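Local coordinates for argininosuccinate lyase (Chelativorans sp., PDB 6G3H), which probably catalyses the cleavage of argininosuccinate into fumarate and arginine, the last step of arginine biosynthesis, at residues Q23-F28 against L335-H340; S111-A116 against A200-G205; G251-A256 against R294-A299. One frame throughout, in Å; residues are numbered along the deposited sequence.

Interaction 1 (Q23-F28 against L335-H340). With EKQ ((2~{S})-2-[2-[[(2~{S})-1,4-bis(oxidanyl)-1,4-bis(oxidanylidene)butan-2-yl]amino]ethylamino]butanedioic acid), chain B.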
loop_
_atom_site.group_PDB
_atom_site.type_symbol
_atom_site.label_atom_id
_atom_site.label_comp_id
_atom_site.label_asym_id
_atom_site.label_seq_id
_atom_site.Cartn_x
_atom_site.Cartn_y
_atom_site.Cartn_z
ATOM N N GLN A 23 -5.676 25.839 12.451
ATOM C CA GLN A 23 -4.979 26.499 11.353
ATOM C C GLN A 23 -3.743 25.720 10.915
ATOM O O GLN A 23 -3.378 25.755 9.735
ATOM C CB GLN A 23 -4.592 27.918 11.775
ATOM C CG GLN A 23 -3.859 28.725 10.714
ATOM C CD GLN A 23 -4.729 29.031 9.516
ATOM O OE1 GLN A 23 -5.896 29.395 9.658
ATOM N NE2 GLN A 23 -4.166 28.881 8.324
ATOM N N GLU A 24 -3.083 25.024 11.846
ATOM C CA GLU A 24 -1.907 24.230 11.492
ATOM C C GLU A 24 -2.184 23.312 10.308
ATOM O O GLU A 24 -1.301 23.078 9.476
ATOM C CB GLU A 24 -1.447 23.398 12.690
ATOM C CG GLU A 24 -0.987 24.201 13.895
ATOM C CD GLU A 24 -0.282 23.340 14.921
ATOM O OE1 GLU A 24 0.490 22.444 14.518
ATOM O OE2 GLU A 24 -0.511 23.549 16.131
ATOM N N LEU A 25 -3.402 22.768 10.226
ATOM C CA LEU A 25 -3.732 21.839 9.150
ATOM C C LEU A 25 -3.743 22.521 7.789
ATOM O O LEU A 25 -3.594 21.843 6.767
ATOM C CB LEU A 25 -5.091 21.184 9.415
ATOM C CG LEU A 25 -5.129 20.164 10.559
ATOM C CD1 LEU A 25 -6.566 19.859 10.949
ATOM C CD2 LEU A 25 -4.401 18.883 10.173
ATOM N N TYR A 26 -3.922 23.836 7.754
ATOM C CA TYR A 26 -3.875 24.578 6.505
ATOM C C TYR A 26 -2.480 25.077 6.160
ATOM O O TYR A 26 -2.239 25.436 5.003
ATOM C CB TYR A 26 -4.841 25.764 6.572
ATOM C CG TYR A 26 -6.285 25.328 6.644
ATOM C CD1 TYR A 26 -6.857 24.960 7.854
ATOM C CD2 TYR A 26 -7.066 25.258 5.499
ATOM C CE1 TYR A 26 -8.172 24.542 7.924
ATOM C CE2 TYR A 26 -8.384 24.843 5.560
ATOM C CZ TYR A 26 -8.930 24.485 6.774
ATOM O OH TYR A 26 -10.241 24.073 6.843
ATOM N N ASP A 27 -1.554 25.087 7.123
ATOM C CA ASP A 27 -0.250 25.709 6.927
ATOM C C ASP A 27 0.880 24.726 6.643
ATOM O O ASP A 27 1.875 25.122 6.026
ATOM C CB ASP A 27 0.132 26.532 8.165
ATOM C CG ASP A 27 -0.821 27.683 8.424
ATOM O OD1 ASP A 27 -1.544 28.084 7.490
ATOM O OD2 ASP A 27 -0.839 28.188 9.567
ATOM N N PHE A 28 0.766 23.463 7.068
ATOM C CA PHE A 28 1.947 22.601 7.082
ATOM C C PHE A 28 2.448 22.284 5.677
ATOM O O PHE A 28 3.661 22.142 5.476
ATOM C CB PHE A 28 1.668 21.305 7.857
ATOM C CG PHE A 28 0.739 20.340 7.158
ATOM C CD1 PHE A 28 1.205 19.504 6.152
ATOM C CD2 PHE A 28 -0.591 20.237 7.538
ATOM C CE1 PHE A 28 0.358 18.609 5.516
ATOM C CE2 PHE A 28 -1.445 19.340 6.907
ATOM C CZ PHE A 28 -0.966 18.524 5.896
ATOM N N LEU A 335 1.553 14.879 10.351
ATOM C CA LEU A 335 1.232 14.159 11.578
ATOM C C LEU A 335 1.120 15.119 12.756
ATOM O O LEU A 335 0.169 15.047 13.542
ATOM C CB LEU A 335 2.291 13.089 11.850
ATOM C CG LEU A 335 2.045 12.181 13.059
ATOM C CD1 LEU A 335 2.649 10.809 12.816
ATOM C CD2 LEU A 335 2.620 12.774 14.346
ATOM N N ILE A 336 2.087 16.025 12.898
ATOM C CA ILE A 336 2.074 16.956 14.025
ATOM C C ILE A 336 0.853 17.864 13.947
ATOM O O ILE A 336 0.156 18.084 14.945
ATOM C CB ILE A 336 3.385 17.764 14.061
ATOM C CG1 ILE A 336 4.578 16.829 14.291
ATOM C CG2 ILE A 336 3.336 18.849 15.130
ATOM C CD1 ILE A 336 4.566 16.086 15.614
ATOM N N ALA A 337 0.572 18.404 12.760
ATOM C CA ALA A 337 -0.591 19.271 12.603
ATOM C C ALA A 337 -1.876 18.547 12.984
ATOM O O ALA A 337 -2.761 19.129 13.623
ATOM C CB ALA A 337 -0.672 19.782 11.167
ATOM N N ALA A 338 -1.996 17.274 12.601
ATOM C CA ALA A 338 -3.213 16.523 12.893
ATOM C C ALA A 338 -3.305 16.174 14.373
ATOM O O ALA A 338 -4.382 16.272 14.975
ATOM C CB ALA A 338 -3.259 15.257 12.038
ATOM N N THR A 339 -2.189 15.761 14.975
ATOM C CA THR A 339 -2.178 15.478 16.407
ATOM C C THR A 339 -2.520 16.725 17.216
ATOM O O THR A 339 -3.282 16.655 18.187
ATOM C CB THR A 339 -0.808 14.929 16.814
ATOM O OG1 THR A 339 -0.505 13.765 16.036
ATOM C CG2 THR A 339 -0.784 14.553 18.285
ATOM N N HIS A 340 -1.965 17.876 16.828
ATOM C CA HIS A 340 -2.298 19.131 17.494
ATOM C C HIS A 340 -3.772 19.469 17.323
ATOM O O HIS A 340 -4.454 19.839 18.286
ATOM C CB HIS A 340 -1.428 20.263 16.939
ATOM C CG HIS A 340 -0.014 20.240 17.430
ATOM N ND1 HIS A 340 0.978 21.019 16.872
ATOM C CD2 HIS A 340 0.576 19.540 18.428
ATOM C CE1 HIS A 340 2.117 20.796 17.503
ATOM N NE2 HIS A 340 1.900 19.902 18.451
HETATM C C10 EKQ B . -19.047 23.292 1.607
HETATM C C15 EKQ B . -19.899 22.139 2.154
HETATM O O01 EKQ B . -10.559 21.728 4.150
HETATM C C02 EKQ B . -11.474 22.673 4.099
HETATM O O03 EKQ B . -11.287 23.784 4.494
HETATM C C04 EKQ B . -12.775 22.226 3.497
HETATM C C05 EKQ B . -13.512 23.388 2.849
HETATM N N06 EKQ B . -15.003 23.215 2.947
HETATM C C07 EKQ B . -15.574 21.885 2.593
HETATM C C08 EKQ B . -17.077 21.881 2.455
HETATM N N09 EKQ B . -17.628 22.825 1.437
HETATM C C11 EKQ B . -19.559 23.872 0.296
HETATM C C12 EKQ B . -19.016 25.247 0.049
HETATM O O13 EKQ B . -18.266 25.790 0.796
HETATM O O14 EKQ B . -19.436 25.790 -1.073
HETATM O O16 EKQ B . -20.403 22.334 3.285
HETATM O O17 EKQ B . -20.038 21.116 1.465
HETATM C C18 EKQ B . -13.129 23.587 1.380
HETATM O O19 EKQ B . -14.067 23.894 0.602
HETATM O O20 EKQ B . -11.942 23.426 1.061
#

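Interaction 2 (S111-A116 against A200-G205). With EKQ ((2~{S})-2-[2-[[(2~{S})-1,4-bis(oxidanyl)-1,4-bis(oxidanylidene)butan-2-yl]amino]ethylamino]butanedioic acid), chain C.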
loop_
_atom_site.group_PDB
_atom_site.type_symbol
_atom_site.label_atom_id
_atom_site.label_comp_id
_atom_site.label_asym_id
_atom_site.label_seq_id
_atom_site.Cartn_x
_atom_site.Cartn_y
_atom_site.Cartn_z
ATOM N N SER A 111 32.412 8.937 4.004
ATOM C CA SER A 111 31.755 8.850 2.713
ATOM C C SER A 111 30.503 9.709 2.762
ATOM O O SER A 111 30.081 10.163 3.828
ATOM C CB SER A 111 31.387 7.400 2.374
ATOM O OG SER A 111 30.544 7.337 1.237
ATOM N N ARG A 112 29.900 9.930 1.594
ATOM C CA ARG A 112 28.561 10.501 1.581
ATOM C C ARG A 112 27.528 9.513 2.105
ATOM O O ARG A 112 26.455 9.934 2.548
ATOM C CB ARG A 112 28.191 10.956 0.168
ATOM C CG ARG A 112 28.738 12.338 -0.194
ATOM C CD ARG A 112 28.291 12.791 -1.572
ATOM N NE ARG A 112 28.608 11.814 -2.612
ATOM C CZ ARG A 112 28.135 11.866 -3.855
ATOM N NH1 ARG A 112 27.319 12.846 -4.220
ATOM N NH2 ARG A 112 28.469 10.934 -4.736
ATOM N N ASN A 113 27.845 8.216 2.096
ATOM C CA ASN A 113 26.856 7.206 2.458
ATOM C C ASN A 113 26.612 7.181 3.962
ATOM O O ASN A 113 25.462 7.221 4.413
ATOM C CB ASN A 113 27.308 5.838 1.952
ATOM C CG ASN A 113 27.407 5.788 0.440
ATOM O OD1 ASN A 113 26.924 6.686 -0.251
ATOM N ND2 ASN A 113 28.026 4.738 -0.083
ATOM N N ASP A 114 27.680 7.112 4.761
ATOM C CA ASP A 114 27.503 7.125 6.207
ATOM C C ASP A 114 27.238 8.524 6.748
ATOM O O ASP A 114 26.614 8.653 7.808
ATOM C CB ASP A 114 28.716 6.499 6.907
ATOM C CG ASP A 114 29.988 7.310 6.745
ATOM O OD1 ASP A 114 30.134 8.027 5.735
ATOM O OD2 ASP A 114 30.855 7.210 7.638
ATOM N N LEU A 115 27.677 9.568 6.044
ATOM C CA LEU A 115 27.263 10.925 6.394
ATOM C C LEU A 115 25.754 11.082 6.252
ATOM O O LEU A 115 25.088 11.642 7.131
ATOM C CB LEU A 115 27.987 11.941 5.508
ATOM C CG LEU A 115 27.449 13.379 5.534
ATOM C CD1 LEU A 115 27.697 14.031 6.891
ATOM C CD2 LEU A 115 28.051 14.213 4.413
ATOM N N ALA A 116 25.199 10.603 5.137
ATOM C CA ALA A 116 23.773 10.782 4.888
ATOM C C ALA A 116 22.936 9.928 5.831
ATOM O O ALA A 116 21.947 10.409 6.395
ATOM C CB ALA A 116 23.449 10.452 3.430
ATOM N N ALA A 200 31.381 3.846 9.143
ATOM C CA ALA A 200 31.213 2.839 8.106
ATOM C C ALA A 200 31.764 3.307 6.768
ATOM O O ALA A 200 32.040 2.476 5.897
ATOM C CB ALA A 200 29.736 2.478 7.959
ATOM N N ALA A 201 31.925 4.615 6.588
ATOM C CA ALA A 201 32.446 5.194 5.345
ATOM C C ALA A 201 31.522 4.737 4.217
ATOM O O ALA A 201 30.294 4.856 4.354
ATOM C CB ALA A 201 33.914 4.823 5.190
ATOM N N ALA A 202 32.045 4.223 3.103
ATOM C CA ALA A 202 31.183 3.866 1.983
ATOM C C ALA A 202 30.275 2.693 2.319
ATOM O O ALA A 202 29.145 2.631 1.826
ATOM C CB ALA A 202 32.029 3.535 0.755
ATOM N N THR A 203 30.744 1.773 3.164
ATOM C CA THR A 203 30.055 0.517 3.442
ATOM C C THR A 203 31.013 -0.496 4.060
ATOM O O THR A 203 30.579 -1.529 4.577
ATOM C CB THR A 203 29.444 -0.086 2.168
ATOM O OG1 THR A 203 28.865 -1.361 2.469
ATOM C CG2 THR A 203 30.503 -0.268 1.094
ATOM N N ALA A 204 32.318 -0.216 4.008
ATOM C CA ALA A 204 33.337 -1.182 4.395
ATOM C C ALA A 204 34.274 -0.660 5.476
ATOM O O ALA A 204 35.312 -1.280 5.730
ATOM C CB ALA A 204 34.149 -1.594 3.165
ATOM N N GLY A 205 33.941 0.454 6.123
ATOM C CA GLY A 205 34.874 1.039 7.065
ATOM C C GLY A 205 36.004 1.758 6.347
ATOM O O GLY A 205 35.868 2.219 5.209
HETATM C C10 EKQ C . 29.180 6.779 -3.230
HETATM C C15 EKQ C . 29.145 5.299 -3.635
HETATM O O01 EKQ C . 21.392 10.419 -5.885
HETATM C C02 EKQ C . 22.692 10.620 -5.896
HETATM O O03 EKQ C . 23.201 11.574 -6.403
HETATM C C04 EKQ C . 23.479 9.539 -5.211
HETATM C C05 EKQ C . 24.788 10.077 -4.656
HETATM N N06 EKQ C . 25.869 9.031 -4.688
HETATM C C07 EKQ C . 25.533 7.667 -4.188
HETATM C C08 EKQ C . 26.732 6.770 -4.001
HETATM N N09 EKQ C . 27.774 7.282 -3.062
HETATM C C11 EKQ C . 29.981 7.056 -1.966
HETATM C C12 EKQ C . 30.387 8.496 -1.870
HETATM O O13 EKQ C . 30.093 9.306 -2.691
HETATM O O14 EKQ C . 31.086 8.780 -0.793
HETATM O O16 EKQ C . 29.627 5.040 -4.763
HETATM O O17 EKQ C . 28.661 4.473 -2.846
HETATM C C18 EKQ C . 24.651 10.607 -3.225
HETATM O O19 EKQ C . 25.609 10.360 -2.451
HETATM O O20 EKQ C . 23.620 11.227 -2.931
#

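Interaction 3 (G251-A256 against R294-A299). With EKQ ((2~{S})-2-[2-[[(2~{S})-1,4-bis(oxidanyl)-1,4-bis(oxidanylidene)butan-2-yl]amino]ethylamino]butanedioic acid), chain B.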
loop_
_atom_site.group_PDB
_atom_site.type_symbol
_atom_site.label_atom_id
_atom_site.label_comp_id
_atom_site.label_asym_id
_atom_site.label_seq_id
_atom_site.Cartn_x
_atom_site.Cartn_y
_atom_site.Cartn_z
ATOM N N GLY A 251 -5.452 5.380 14.582
ATOM C CA GLY A 251 -6.254 5.547 15.782
ATOM C C GLY A 251 -6.796 6.956 15.910
ATOM O O GLY A 251 -7.917 7.161 16.385
ATOM N N LEU A 252 -6.010 7.946 15.481
ATOM C CA LEU A 252 -6.475 9.329 15.482
ATOM C C LEU A 252 -7.613 9.518 14.487
ATOM O O LEU A 252 -8.559 10.272 14.750
ATOM C CB LEU A 252 -5.302 10.265 15.168
ATOM C CG LEU A 252 -5.545 11.777 15.128
ATOM C CD1 LEU A 252 -4.283 12.528 15.550
ATOM C CD2 LEU A 252 -5.970 12.229 13.739
ATOM N N SER A 253 -7.543 8.837 13.342
ATOM C CA SER A 253 -8.641 8.888 12.384
ATOM C C SER A 253 -9.899 8.242 12.946
ATOM O O SER A 253 -11.014 8.678 12.636
ATOM C CB SER A 253 -8.228 8.202 11.082
ATOM O OG SER A 253 -9.352 7.955 10.252
ATOM N N ARG A 254 -9.745 7.213 13.779
ATOM C CA ARG A 254 -10.912 6.540 14.333
ATOM C C ARG A 254 -11.578 7.391 15.405
ATOM O O ARG A 254 -12.809 7.405 15.518
ATOM C CB ARG A 254 -10.507 5.174 14.881
ATOM C CG ARG A 254 -10.008 4.239 13.801
ATOM C CD ARG A 254 -9.300 3.035 14.390
ATOM N NE ARG A 254 -10.236 2.135 15.062
ATOM C CZ ARG A 254 -9.874 1.077 15.780
ATOM N NH1 ARG A 254 -8.588 0.783 15.925
ATOM N NH2 ARG A 254 -10.797 0.312 16.354
ATOM N N LEU A 255 -10.787 8.117 16.198
ATOM C CA LEU A 255 -11.380 9.096 17.100
ATOM C C LEU A 255 -12.034 10.223 16.313
ATOM O O LEU A 255 -13.158 10.636 16.623
ATOM C CB LEU A 255 -10.327 9.658 18.053
ATOM C CG LEU A 255 -10.825 10.799 18.947
ATOM C CD1 LEU A 255 -12.055 10.371 19.751
ATOM C CD2 LEU A 255 -9.730 11.292 19.875
ATOM N N ALA A 256 -11.343 10.731 15.291
ATOM C CA ALA A 256 -11.915 11.781 14.455
ATOM C C ALA A 256 -13.240 11.333 13.853
ATOM O O ALA A 256 -14.229 12.075 13.874
ATOM C CB ALA A 256 -10.928 12.165 13.353
ATOM N N ARG A 294 -9.650 16.889 7.732
ATOM C CA ARG A 294 -8.256 17.106 7.360
ATOM C C ARG A 294 -7.317 16.293 8.240
ATOM O O ARG A 294 -6.215 15.939 7.806
ATOM C CB ARG A 294 -7.910 18.590 7.440
ATOM C CG ARG A 294 -8.292 19.363 6.185
ATOM C CD ARG A 294 -7.938 20.833 6.286
ATOM N NE ARG A 294 -8.264 21.542 5.046
ATOM C CZ ARG A 294 -7.379 22.053 4.191
ATOM N NH1 ARG A 294 -6.076 21.974 4.418
ATOM N NH2 ARG A 294 -7.809 22.669 3.098
ATOM N N SER A 295 -7.732 15.985 9.469
ATOM C CA SER A 295 -6.927 15.113 10.314
ATOM C C SER A 295 -6.959 13.682 9.795
ATOM O O SER A 295 -5.918 13.019 9.713
ATOM C CB SER A 295 -7.422 15.182 11.759
ATOM O OG SER A 295 -7.271 16.489 12.289
ATOM N N ARG A 296 -8.146 13.193 9.427
ATOM C CA ARG A 296 -8.234 11.887 8.786
ATOM C C ARG A 296 -7.409 11.851 7.506
ATOM O O ARG A 296 -6.729 10.856 7.226
ATOM C CB ARG A 296 -9.694 11.544 8.488
ATOM C CG ARG A 296 -10.566 11.378 9.720
ATOM C CD ARG A 296 -11.894 10.727 9.367
ATOM N NE ARG A 296 -11.767 9.278 9.224
ATOM C CZ ARG A 296 -12.648 8.500 8.600
ATOM N NH1 ARG A 296 -13.730 9.021 8.037
ATOM N NH2 ARG A 296 -12.442 7.192 8.529
ATOM N N LYS A 297 -7.451 12.929 6.717
ATOM C CA LYS A 297 -6.679 12.972 5.478
ATOM C C LYS A 297 -5.206 12.690 5.745
ATOM O O LYS A 297 -4.568 11.913 5.025
ATOM C CB LYS A 297 -6.834 14.329 4.786
ATOM C CG LYS A 297 -6.128 14.373 3.431
ATOM C CD LYS A 297 -6.535 15.568 2.576
ATOM C CE LYS A 297 -5.907 16.859 3.057
ATOM N NZ LYS A 297 -6.171 17.970 2.100
ATOM N N ALA A 298 -4.647 13.327 6.776
ATOM C CA ALA A 298 -3.259 13.063 7.140
ATOM C C ALA A 298 -3.042 11.588 7.444
ATOM O O ALA A 298 -2.027 11.008 7.041
ATOM C CB ALA A 298 -2.861 13.913 8.344
ATOM N N ALA A 299 -3.977 10.967 8.162
ATOM C CA ALA A 299 -3.828 9.556 8.496
ATOM C C ALA A 299 -3.795 8.694 7.243
ATOM O O ALA A 299 -2.958 7.790 7.127
ATOM C CB ALA A 299 -4.962 9.114 9.418
HETATM C C10 EKQ B . -19.047 23.292 1.607
HETATM C C15 EKQ B . -19.899 22.139 2.154
HETATM O O01 EKQ B . -10.559 21.728 4.150
HETATM C C02 EKQ B . -11.474 22.673 4.099
HETATM O O03 EKQ B . -11.287 23.784 4.494
HETATM C C04 EKQ B . -12.775 22.226 3.497
HETATM C C05 EKQ B . -13.512 23.388 2.849
HETATM N N06 EKQ B . -15.003 23.215 2.947
HETATM C C07 EKQ B . -15.574 21.885 2.593
HETATM C C08 EKQ B . -17.077 21.881 2.455
HETATM N N09 EKQ B . -17.628 22.825 1.437
HETATM C C11 EKQ B . -19.559 23.872 0.296
HETATM C C12 EKQ B . -19.016 25.247 0.049
HETATM O O13 EKQ B . -18.266 25.790 0.796
HETATM O O14 EKQ B . -19.436 25.790 -1.073
HETATM O O16 EKQ B . -20.403 22.334 3.285
HETATM O O17 EKQ B . -20.038 21.116 1.465
HETATM C C18 EKQ B . -13.129 23.587 1.380
HETATM O O19 EKQ B . -14.067 23.894 0.602
HETATM O O20 EKQ B . -11.942 23.426 1.061
#

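Interaction 1 (Q23-F28 against L335-H340)
Glu24 and His340 both swing CG to the position anti to the carbonyl carbon, beside the backbone N (chi1 -63° and -75°), and the extended chain of Glu24 then carries its carboxylate across to the imidazole. ND1 of His340 donates its N-H to OE1 of Glu24 at 2.8 Å, nearly straight and close to the ring plane, and OE1 receives it on the syn side, where OE2 lies. A second, weak bond reaches from ND1 to OE2 at 3.0 Å, so both oxygens face one N-H. The carboxylate and ring planes stand 71° apart, and one face of the imidazole has Ile336 O of its own helix above it, offset toward the rim. A glutamate suits this place because it is long enough to span the gap, and its negative charge would probably favour a positive imidazole.

Beside the polar pair the packing is apolar and close. Ala337 lies where the helices come nearest, its CA 5.2 Å from that of Glu24. Its small methyl lets the axes approach to 8.4 Å: CB meets Glu24 CB at 4.0 Å and CD2 of the Phe28 ring at 3.7 Å. Leu25 reaches round with CD2, which lies 3.8 Å from Ala338 N and also touches the Ala338 methyl. Tyr26, on the far side of its helix, turns its hydroxyl to EKQ and donates to O03 at 2.6 Å.

The contact joins the short N-terminal helix 20-31, running antiparallel, to helix 329-348. Leu335 of the latter packs on helix 236-262 and Ile336 on helix 112-147, while Leu25 and Ala338 both touch helix 290-301, so the N-terminal helix lies against a multi-helix bundle.

Interaction 2 (S111-A116 against A200-G205)
Ser111 sets its CB against the turn, with Ser111 CB 3.2 Å from Ala201 C. Its OG, set opposite the backbone N by a chi1 of 170°, accepts from Asn113 N as the N-cap of helix 112-147 and donates to EKQ O14 at 2.5 Å. Arg112 turns away from the loop: its backbone N also serves O14, NE and NH2 hold O13, and O19 of the ligand sits over the centre of one guanidinium face. Asn113 bridges ligand and loop. One N-H of ND2 runs to Ala202 O at 3.1 Å, straight (177°) and in the carbonyl plane, another goes to EKQ O17 at 2.8 Å, and OD1 accepts from N09; an amide suits because it both gives and accepts, and the three bonds together fix its orientation. Asp114 takes Ser111 N on OD1 (3.0 Å), while OD2 receives Gly199 N and, weakly, Ala201 N. The type II' turn, Ala200 to Thr203, thus presents backbone N-H and carbonyl groups to the helix start, with Ala201 CB pointing away.

Ser111 and Asp114 make a capping box, and the helix start presents the dicarboxylate-binding residues of a shared active site, completed by the second and fourth subunits, as in the fumarase/aspartase superfamily.

Interaction 3 (G251-A256 against R294-A299)
Ser253 and Arg296 bury the most surface here, and they meet by a single, nearly straight hydrogen bond: NE of Arg296 donates to OG of Ser253 at 2.9 Å, with an angle of 175° and the hydroxyl oxygen in the guanidinium plane, at its edge. A chi1 of -65°, with CG anti to the carbonyl carbon, sets CG of Arg296 3.7 Å from Ala256 CB, and a bend at the third torsion then turns NE toward the serine. Serine suits the spot because its small CB also fits against Ala299 CB, at 3.8 Å, where the two backbones are close. The other guanidinium nitrogens point into the subunit interface: NH2 bonds to Asn314 O of the fourth subunit and NH1 to Ala315 O of the second, so a buried charge is met by three oxygens. Segments 251-256 and 294-299 run near-antiparallel at 154°, their axes 8.6 Å apart, and these bonds to other subunits place their helices in the tetrameric helical core of the fumarase/aspartase superfamily. Were Arg296 an alanine, Ser253 OG would probably lose its N-H partner, the two neighbouring-subunit carbonyls their arginine donor, and a gap would open beside Ala256.

At the flank, CD2 of Leu252 presses on Ser295 CB at 3.8 Å, while the hydroxyl of Ser295 is bonded to Ser291 O in its own helix. Arg294, in the same helix, faces EKQ instead, with NE on O01.

How the interactions relate
Interactions 1 and 3 lie near the centre of the folded chain, their centres about 12 Å apart, and both join antiparallel helices; interaction 2 is a helix start against a turn, its centre about 35 Å or more from theirs. The first is only partly buried and pairs a carboxylate with an imidazole beside alanine packing; the others are wholly buried. Interaction 3 divides its arginine between a serine across the contact and carbonyls of two other subunits, whereas interaction 2 uses a capped helix start, one backbone N-H and side chains to bind a ligand. Tyr26 and Arg294, a cation-pi pair, link interactions 1 and 3 at one EKQ, which the second and third subunits also bind; that of interaction 2 draws on the second and fourth.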